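Local coordinates for protein phosphotriesterase, putative (PDB 4J35) that is an engineered variant of a probable two-metal lactonase, a weak promiscuous template reworked for organophosphate hydrolysis, at residues M123-T126 against E127-G131; G180-G183 against P184-A187. The protein carries 7 engineered substitutions. All coordinates share one frame; numbering follows the deposited sequence.

Contact 1: M123-T126 against E127-G131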
# COMPACT_ATOMS: atom_id res chain seq x y z
N MET A 123 16.69 -10.69 -2.67
CA MET A 123 15.63 -10.78 -1.64
C MET A 123 14.25 -10.63 -2.27
O MET A 123 13.31 -11.41 -2.01
CB MET A 123 15.87 -9.71 -0.56
CG MET A 123 14.69 -9.54 0.40
SD MET A 123 14.98 -8.12 1.49
CE MET A 123 14.34 -6.84 0.41
N MET A 124 14.08 -9.59 -3.07
CA MET A 124 12.77 -9.38 -3.65
C MET A 124 12.38 -10.58 -4.52
O MET A 124 11.27 -11.07 -4.42
CB MET A 124 12.75 -8.11 -4.48
CG MET A 124 12.76 -6.84 -3.66
SD MET A 124 12.93 -5.39 -4.73
CE MET A 124 12.76 -4.10 -3.49
N ARG A 125 13.32 -11.04 -5.35
CA ARG A 125 13.00 -12.08 -6.31
C ARG A 125 12.60 -13.34 -5.56
O ARG A 125 11.62 -13.99 -5.91
CB ARG A 125 14.20 -12.39 -7.21
CG ARG A 125 13.85 -13.44 -8.28
CD ARG A 125 15.05 -13.95 -9.04
NE ARG A 125 16.12 -14.43 -8.16
CZ ARG A 125 16.09 -15.60 -7.51
NH1 ARG A 125 15.04 -16.41 -7.62
NH2 ARG A 125 17.11 -15.95 -6.73
N THR A 126 13.35 -13.66 -4.50
CA THR A 126 13.11 -14.88 -3.73
C THR A 126 11.76 -14.81 -3.02
O THR A 126 11.00 -15.79 -2.97
CB THR A 126 14.21 -15.09 -2.67
OG1 THR A 126 15.48 -15.28 -3.32
CG2 THR A 126 13.90 -16.30 -1.78
N GLU A 127 11.43 -13.64 -2.48
CA GLU A 127 10.19 -13.54 -1.73
C GLU A 127 8.96 -13.55 -2.66
O GLU A 127 7.89 -14.00 -2.27
CB GLU A 127 10.23 -12.34 -0.77
CG GLU A 127 11.26 -12.50 0.34
CD GLU A 127 11.21 -11.41 1.42
OE1 GLU A 127 10.78 -10.28 1.11
OE2 GLU A 127 11.58 -11.71 2.57
N VAL A 128 9.12 -13.07 -3.89
CA VAL A 128 8.04 -13.08 -4.88
C VAL A 128 7.87 -14.47 -5.52
O VAL A 128 6.74 -14.90 -5.81
CB VAL A 128 8.36 -12.06 -6.04
CG1 VAL A 128 7.57 -12.37 -7.31
CG2 VAL A 128 8.12 -10.63 -5.58
N THR A 129 8.98 -15.15 -5.79
CA THR A 129 8.93 -16.39 -6.57
C THR A 129 8.91 -17.65 -5.69
O THR A 129 8.27 -18.63 -6.06
CB THR A 129 10.08 -16.50 -7.61
OG1 THR A 129 11.32 -16.71 -6.95
CG2 THR A 129 10.16 -15.26 -8.47
N GLU A 130 9.53 -17.59 -4.50
CA GLU A 130 9.70 -18.79 -3.65
C GLU A 130 9.03 -18.71 -2.31
O GLU A 130 8.31 -19.63 -1.90
CB GLU A 130 11.17 -19.05 -3.36
CG GLU A 130 12.02 -19.38 -4.55
CD GLU A 130 13.47 -19.62 -4.15
OE1 GLU A 130 13.69 -20.19 -3.05
OE2 GLU A 130 14.37 -19.21 -4.91
N GLY A 131 9.30 -17.65 -1.56
CA GLY A 131 8.60 -17.47 -0.31
C GLY A 131 9.36 -16.63 0.69
O GLY A 131 10.53 -16.28 0.50

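Contact 2: G180-G183 against P184-A187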
# COMPACT_ATOMS: atom_id res chain seq x y z
N GLY A 180 3.20 14.16 -0.25
CA GLY A 180 2.68 14.60 -1.53
C GLY A 180 3.75 15.04 -2.52
O GLY A 180 3.50 15.92 -3.33
N GLN A 181 4.93 14.43 -2.46
CA GLN A 181 6.02 14.77 -3.37
C GLN A 181 6.63 13.55 -4.02
O GLN A 181 6.56 12.45 -3.49
CB GLN A 181 7.12 15.49 -2.59
CG GLN A 181 6.71 16.82 -2.06
CD GLN A 181 6.67 17.86 -3.14
OE1 GLN A 181 7.68 18.48 -3.45
NE2 GLN A 181 5.49 18.04 -3.74
N GLN A 182 7.27 13.76 -5.18
CA GLN A 182 8.01 12.74 -5.91
C GLN A 182 7.17 11.74 -6.69
O GLN A 182 7.71 10.77 -7.20
CB GLN A 182 8.98 11.99 -4.97
CG GLN A 182 9.91 12.87 -4.20
CD GLN A 182 10.73 13.81 -5.09
OE1 GLN A 182 11.19 13.43 -6.17
NE2 GLN A 182 10.89 15.04 -4.63
N GLY A 183 5.86 11.93 -6.78
CA GLY A 183 5.07 11.03 -7.62
C GLY A 183 5.55 10.95 -9.07
O GLY A 183 5.82 9.89 -9.61
N PRO A 184 5.67 12.10 -9.72
CA PRO A 184 6.10 12.07 -11.13
C PRO A 184 7.51 11.45 -11.31
O PRO A 184 7.81 10.74 -12.30
CB PRO A 184 6.09 13.54 -11.53
CG PRO A 184 5.09 14.17 -10.59
CD PRO A 184 5.35 13.46 -9.27
N GLN A 185 8.37 11.73 -10.36
CA GLN A 185 9.73 11.18 -10.38
C GLN A 185 9.76 9.68 -10.19
O GLN A 185 10.55 8.99 -10.80
CB GLN A 185 10.60 11.83 -9.32
CG GLN A 185 10.94 13.26 -9.61
CD GLN A 185 9.92 14.19 -9.05
OE1 GLN A 185 8.75 13.84 -8.92
NE2 GLN A 185 10.35 15.39 -8.68
N GLN A 186 8.92 9.14 -9.32
CA GLN A 186 8.88 7.70 -9.17
C GLN A 186 8.43 7.03 -10.47
O GLN A 186 8.96 5.98 -10.88
CB GLN A 186 7.88 7.34 -8.04
CG GLN A 186 8.38 7.60 -6.63
CD GLN A 186 7.42 7.03 -5.58
OE1 GLN A 186 6.34 6.57 -5.94
NE2 GLN A 186 7.82 7.06 -4.31
N ALA A 187 7.40 7.60 -11.09
CA ALA A 187 6.74 7.00 -12.23
C ALA A 187 7.73 7.07 -13.38
O ALA A 187 7.92 6.12 -14.12
CB ALA A 187 5.44 7.75 -12.58
O HOH W 1 7.58 16.10 -6.74

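Contact 1: M123-T126 against E127-G131
From Met123 to Thr129 the backbone keeps helical i to i+4 hydrogen bonding, and at the C-terminal end Thr126 O takes two amides, Glu130 N at 2.8 Å and Gly131 N at 2.9 Å, which arrive from opposite faces of its carbonyl plane. The second, spanning five residues, marks where the chain turns out of helix 116-129 at Gly131, whose positive phi suits a glycine. One residue earlier, Arg125 O is also gripped twice. Thr129 N bonds to it at 2.9 Å, while Thr129 OG1, placed between its own backbone N and carbonyl carbon (chi1 71°), reaches Arg125 O from above the carbonyl plane. A valine here, lacking the hydroxyl, would probably leave Arg125 O with the Thr129 amide as its one donor of the two. Arg125 bends at chi3 and carries NH1 to 4.0 Å from Glu130 OE2, a long salt bridge at the guanidinium edge, with the two planes 41° apart; its NH2 pairs with Glu122. Glu127 CG lies 3.3 Å from Met123 O, and its carboxylate is held by Thr94, Arg74 and Asn70. Thr126 O thus takes up an extra amide as the helix ends, and the Thr129 hydroxyl spends its hydrogen on a carbonyl already bonded within the helix, whereas the Arg125-Glu130 pairing probably adds only weak attraction.

Contact 2: G180-G183 against P184-A187
Gln182 is the N-cap of helix 183-192, in a loop that follows strand 173-174 of the TIM-barrel fold, and Gln185 folds back over it from the first turn. Gln185 CB sits 3.6 Å from Gln182 OE1, and CG lies at a similar distance from the same oxygen. There the chain bends (chi2 89°), so that CD comes to 3.2 Å from Gln182 OE1 and the amide turns back to the cap. At the tip the two branches part: OE1 lies 3.3 Å from Gln182 CA, while NE2 is close to Gln182 OE1 at an angle too poor for a hydrogen bond. The two amides, their planes 46° apart, therefore meet by van der Waals contact; the other branch of the Gln182 amide, NE2, bonds to Arg148 O. In the backbone, the helix starts with Gln186 N donating to Gln182 O at 2.9 Å and Ala187 N to Gly183 O at 3.2 Å. Gln186 sends its amide toward the metal-site region, bonding to Ser146, Thr175 and the carbonyl of His176, a metal ligand. Pro184 packs against helix 211-218. One water links cap and turn: it accepts from Gln182 N at 2.8 Å and donates weakly to Gln185 OE1.

Following the chain from the N terminus, contact 1 comes first, at the C-terminal end of helix 116-129, and contact 2 opens much later, at the start of helix 183-192. Each joins neighbouring residues, so neither closes a long loop, and the two run in series without nesting or crossing. Between them the chain forms helix 153-169, against which Met124, Arg125 and Thr129 of contact 1 pack, and strand 173-174, which leads into contact 2. Their centres are 26 Å apart and their nearest atoms about 12 Å apart. Contact 1 lies at the barrel's helical periphery, whereas contact 2 is buried, with the Gln186 side chain about 9 Å from a cobalt ion.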